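Side-chain contacts in BH0493 protein (Bacillus halodurans C-125, PDB 2QEE), which binds zinc and is probably a metal-dependent hydrolase of the amidohydrolase superfamily, its substrate not established: residues 281-286 against 308-313; 312-315 against 320-323. One frame throughout, in Å; residues are numbered along the deposited sequence.

Interaction 1 (281-286 against 308-313); sequences ASMDGV and QHELVV
Met283 lies against Glu310 and Leu311 in a buried, mixed apolar and water-bridged contact between the loop entering helix 284-292 and the first turns of helix 308-317. Helix 308-317 follows strand 298-302, and helix 284-292 comes after strand 257-264 by way of the short strand 277-278; the two long strands are parallel neighbours in the sheet, an alternation that fits the beta/alpha barrel of the amidohydrolase superfamily. The contact exemplifies how a methionine can serve two unlike partners. Its CG goes to the acid, 3.5 Å from Glu310 OE2, and SD passes beside the same side chain at 4.0 Å from Glu310 CG. The thioether bends at both chi2 (-61°) and chi3 (-62°), bringing CE round to the helix itself, 3.9 Å from Leu311 CA and 4.0 Å from Leu311 CD1; the Met283 and Leu311 side chains cross at about a right angle. Cutting the side chain back to an alanine is likely to open a gap beside the Leu311 methyl and leave Glu310 with less apolar cover on this side. Beyond CG the Glu310 chain runs extended (chi2 -170°), carrying its acid to the polar edge of the contact, where Asn307 ND2 hydrogen-bonds to both Glu310 OE2 and Ala281 O. Phe277 of the second subunit packs on Met283, and Val278 of that subunit on Glu310. Ser282 OG accepts from Asp284 N in a 3.0 Å capping bond that spans Met283 at the helix entry. A water bridges the two segments, donating to Ala281 O at 2.9 Å and to Glu310 OE2 at 2.6 Å.

Interaction 2 (312-315 against 320-323); sequences VVLA and NLMI
Leu321 presses one methyl into the backbone of helix 308-317 at Ala315, and this is the tight part of the contact. CD2 comes to 3.6 Å from Ala315 N and 3.7 Å from Ala315 CA, closer than it comes to the Ala315 CB, which is 4.1 Å away. With CG anti to the backbone nitrogen (chi1 178°), the leucine reaches out from the strand and delivers that branch to the helix; consistent with the small alanine, the CA atoms of Ala315 and Leu321 are 5.7 Å apart. The same CD2 also meets Leu314, lying 4.2 Å from its CG. Strand 321-323 and helix 308-317 belong to a beta-alpha-beta unit that begins with strand 298-302, and the contact is the packing of the connecting helix on the second strand, as expected within a beta/alpha barrel. Leu290 of helix 284-292 closes over Leu314 and Leu321. Toward the other end of the strand the fit is looser. Ile323 touches Ala315 CB through CG2 at 4.1 Å, while its longer branch, extended at chi2 (-174°), runs on until CD1 stands 4.1 Å from Val312 CG2. Although the CB of Val312 points away from the strand, a chi1 of 177° sets CG2 beside the backbone N, where it meets that methyl; Leu347 of helix 333-347 packs on both residues. All five touching residues are buried, so the looser end is closed by protein, not solvent, and at the interface Arg59 NH1 of the second subunit hydrogen-bonds to the carbonyl oxygens of both Ala315 and Leu321.

How the interactions relate
Helix 308-317 serves both interactions, its earlier turns meeting residues 281-286 and its later ones strand 321-323, with Val312 and Val313 common to the two ranges. The centres lie 9 Å apart, and their apolar parts are continuous. Met283 CE reaches to 3.6 Å from Leu314 CD2, Val286 CG1 approaches the same methyl, and Leu311 CG packs 3.7 Å from Ile323 CG2. Along the chain the order is loop and helix 284-292, strand 298-302, helix 308-317, then strand 321-323, so interaction 1 joins the loop entering helix 284-292 to helix 308-317 and interaction 2 joins helix to sheet. Both border the second subunit, linking packing within the fold to assembly, away from the zinc site.

Interaction 1 (281-286 against 308-313)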
loop_
_atom_site.group_PDB
_atom_site.type_symbol
_atom_site.label_atom_id
_atom_site.label_comp_id
_atom_site.label_asym_id
_atom_site.label_seq_id
_atom_site.Cartn_x
_atom_site.Cartn_y
_atom_site.Cartn_z
ATOM N N ALA C 281 -3.139 -10.922 -7.877
ATOM C CA ALA C 281 -4.026 -12.070 -8.195
ATOM C C ALA C 281 -5.423 -11.772 -7.637
ATOM O O ALA C 281 -5.597 -10.992 -6.653
ATOM C CB ALA C 281 -3.476 -13.443 -7.536
ATOM N N SER C 282 -6.440 -12.444 -8.199
ATOM C CA SER C 282 -7.760 -12.509 -7.545
ATOM C C SER C 282 -7.646 -13.404 -6.300
ATOM O O SER C 282 -6.925 -14.387 -6.325
ATOM C CB SER C 282 -8.807 -13.165 -8.466
ATOM O OG SER C 282 -10.047 -13.250 -7.754
ATOM N N MET C 283 -8.414 -13.070 -5.260
ATOM C CA MET C 283 -8.468 -13.949 -4.079
ATOM C C MET C 283 -9.527 -15.048 -4.270
ATOM O O MET C 283 -9.597 -15.953 -3.458
ATOM C CB MET C 283 -8.760 -13.184 -2.779
ATOM C CG MET C 283 -7.736 -12.036 -2.495
ATOM S SD MET C 283 -6.043 -12.668 -2.319
ATOM C CE MET C 283 -6.265 -13.720 -0.880
ATOM N N ASP C 284 -10.309 -14.985 -5.353
ATOM C CA ASP C 284 -11.445 -15.909 -5.482
ATOM C C ASP C 284 -11.070 -17.392 -5.396
ATOM O O ASP C 284 -11.807 -18.200 -4.755
ATOM C CB ASP C 284 -12.177 -15.642 -6.812
ATOM C CG ASP C 284 -12.982 -14.334 -6.819
ATOM O OD1 ASP C 284 -12.939 -13.569 -5.827
ATOM O OD2 ASP C 284 -13.642 -14.063 -7.858
ATOM N N GLY C 285 -9.983 -17.781 -6.063
ATOM C CA GLY C 285 -9.645 -19.225 -6.151
ATOM C C GLY C 285 -9.237 -19.713 -4.787
ATOM O O GLY C 285 -9.521 -20.874 -4.405
ATOM N N VAL C 286 -8.456 -18.881 -4.095
ATOM C CA VAL C 286 -7.962 -19.246 -2.742
ATOM C C VAL C 286 -9.147 -19.342 -1.782
ATOM O O VAL C 286 -9.243 -20.299 -0.997
ATOM C CB VAL C 286 -6.925 -18.234 -2.172
ATOM C CG1 VAL C 286 -6.432 -18.730 -0.809
ATOM C CG2 VAL C 286 -5.757 -18.023 -3.192
ATOM N N GLN C 308 -1.449 -8.222 -0.022
ATOM C CA GLN C 308 -1.030 -8.669 1.339
ATOM C C GLN C 308 -2.106 -8.401 2.337
ATOM O O GLN C 308 -2.420 -9.274 3.145
ATOM C CB GLN C 308 0.285 -7.966 1.788
ATOM C CG GLN C 308 1.485 -8.269 0.816
ATOM C CD GLN C 308 1.643 -9.832 0.606
ATOM O OE1 GLN C 308 1.414 -10.618 1.522
ATOM N NE2 GLN C 308 2.038 -10.256 -0.599
ATOM N N HIS C 309 -2.724 -7.203 2.303
ATOM C CA HIS C 309 -3.714 -6.928 3.346
ATOM C C HIS C 309 -4.892 -7.911 3.248
ATOM O O HIS C 309 -5.375 -8.475 4.245
ATOM C CB HIS C 309 -4.189 -5.474 3.233
ATOM C CG HIS C 309 -5.301 -5.156 4.183
ATOM N ND1 HIS C 309 -6.613 -5.300 3.826
ATOM C CD2 HIS C 309 -5.296 -4.767 5.480
ATOM C CE1 HIS C 309 -7.385 -4.987 4.846
ATOM N NE2 HIS C 309 -6.614 -4.655 5.866
ATOM N N GLU C 310 -5.420 -8.088 2.024
ATOM C CA GLU C 310 -6.611 -8.941 1.837
ATOM C C GLU C 310 -6.272 -10.416 2.112
ATOM O O GLU C 310 -7.123 -11.170 2.574
ATOM C CB GLU C 310 -7.262 -8.690 0.483
ATOM C CG GLU C 310 -6.391 -9.062 -0.690
ATOM C CD GLU C 310 -6.936 -8.577 -2.049
ATOM O OE1 GLU C 310 -7.956 -7.854 -2.086
ATOM O OE2 GLU C 310 -6.270 -8.888 -3.071
ATOM N N LEU C 311 -5.021 -10.816 1.844
ATOM C CA LEU C 311 -4.597 -12.160 2.296
ATOM C C LEU C 311 -4.710 -12.337 3.848
ATOM O O LEU C 311 -5.192 -13.385 4.341
ATOM C CB LEU C 311 -3.163 -12.427 1.838
ATOM C CG LEU C 311 -2.551 -13.765 2.286
ATOM C CD1 LEU C 311 -3.370 -14.942 1.650
ATOM C CD2 LEU C 311 -1.102 -13.814 1.933
ATOM N N VAL C 312 -4.281 -11.318 4.600
ATOM C CA VAL C 312 -4.485 -11.334 6.076
ATOM C C VAL C 312 -5.943 -11.431 6.404
ATOM O O VAL C 312 -6.348 -12.276 7.274
ATOM C CB VAL C 312 -3.929 -10.060 6.702
ATOM C CG1 VAL C 312 -4.201 -10.049 8.217
ATOM C CG2 VAL C 312 -2.441 -10.005 6.394
ATOM N N VAL C 313 -6.805 -10.670 5.704
ATOM C CA VAL C 313 -8.227 -10.754 6.073
ATOM C C VAL C 313 -8.760 -12.155 5.750
ATOM O O VAL C 313 -9.587 -12.712 6.496
ATOM C CB VAL C 313 -9.098 -9.691 5.337
ATOM C CG1 VAL C 313 -10.578 -9.789 5.808
ATOM C CG2 VAL C 313 -8.561 -8.262 5.618
HETATM O O HOH W 1 -7.556 -9.371 -5.335
#

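Interaction 2 (312-315 against 320-323)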
loop_
_atom_site.group_PDB
_atom_site.type_symbol
_atom_site.label_atom_id
_atom_site.label_comp_id
_atom_site.label_asym_id
_atom_site.label_seq_id
_atom_site.Cartn_x
_atom_site.Cartn_y
_atom_site.Cartn_z
ATOM N N VAL C 312 -4.281 -11.318 4.600
ATOM C CA VAL C 312 -4.485 -11.334 6.076
ATOM C C VAL C 312 -5.943 -11.431 6.404
ATOM O O VAL C 312 -6.348 -12.276 7.274
ATOM C CB VAL C 312 -3.929 -10.060 6.702
ATOM C CG1 VAL C 312 -4.201 -10.049 8.217
ATOM C CG2 VAL C 312 -2.441 -10.005 6.394
ATOM N N VAL C 313 -6.805 -10.670 5.704
ATOM C CA VAL C 313 -8.227 -10.754 6.073
ATOM C C VAL C 313 -8.760 -12.155 5.750
ATOM O O VAL C 313 -9.587 -12.712 6.496
ATOM C CB VAL C 313 -9.098 -9.691 5.337
ATOM C CG1 VAL C 313 -10.578 -9.789 5.808
ATOM C CG2 VAL C 313 -8.561 -8.262 5.618
ATOM N N LEU C 314 -8.276 -12.753 4.676
ATOM C CA LEU C 314 -8.762 -14.099 4.325
ATOM C C LEU C 314 -8.357 -15.114 5.425
ATOM O O LEU C 314 -9.135 -16.029 5.747
ATOM C CB LEU C 314 -8.181 -14.497 2.974
ATOM C CG LEU C 314 -8.887 -15.734 2.355
ATOM C CD1 LEU C 314 -10.412 -15.581 2.212
ATOM C CD2 LEU C 314 -8.244 -16.004 0.992
ATOM N N ALA C 315 -7.145 -14.968 5.957
ATOM C CA ALA C 315 -6.680 -15.802 7.123
ATOM C C ALA C 315 -7.638 -15.613 8.331
ATOM O O ALA C 315 -7.914 -16.561 9.112
ATOM C CB ALA C 315 -5.272 -15.446 7.532
ATOM N N ASN C 320 -8.113 -23.144 8.155
ATOM C CA ASN C 320 -7.346 -24.039 7.318
ATOM C C ASN C 320 -6.375 -23.320 6.350
ATOM O O ASN C 320 -5.693 -23.947 5.493
ATOM C CB ASN C 320 -8.265 -25.050 6.582
ATOM C CG ASN C 320 -9.248 -24.409 5.652
ATOM O OD1 ASN C 320 -9.710 -23.270 5.856
ATOM N ND2 ASN C 320 -9.649 -25.178 4.611
ATOM N N LEU C 321 -6.231 -22.003 6.556
ATOM C CA LEU C 321 -5.214 -21.210 5.873
ATOM C C LEU C 321 -4.139 -20.819 6.881
ATOM O O LEU C 321 -4.468 -20.265 7.961
ATOM C CB LEU C 321 -5.836 -19.900 5.322
ATOM C CG LEU C 321 -4.866 -18.958 4.633
ATOM C CD1 LEU C 321 -4.098 -19.630 3.467
ATOM C CD2 LEU C 321 -5.650 -17.721 4.172
ATOM N N MET C 322 -2.887 -21.054 6.509
ATOM C CA MET C 322 -1.754 -20.549 7.295
ATOM C C MET C 322 -1.003 -19.705 6.286
ATOM O O MET C 322 -0.568 -20.193 5.262
ATOM C CB MET C 322 -0.840 -21.662 7.830
ATOM C CG MET C 322 0.431 -21.185 8.535
ATOM S SD MET C 322 -0.014 -20.055 9.901
ATOM C CE MET C 322 -0.708 -21.216 11.050
ATOM N N ILE C 323 -0.873 -18.411 6.560
ATOM C CA ILE C 323 -0.042 -17.568 5.659
ATOM C C ILE C 323 1.387 -17.513 6.145
ATOM O O ILE C 323 1.659 -17.567 7.383
ATOM C CB ILE C 323 -0.655 -16.129 5.493
ATOM C CG1 ILE C 323 -0.536 -15.341 6.772
ATOM C CG2 ILE C 323 -2.113 -16.256 4.980
ATOM C CD1 ILE C 323 -1.304 -13.965 6.624
#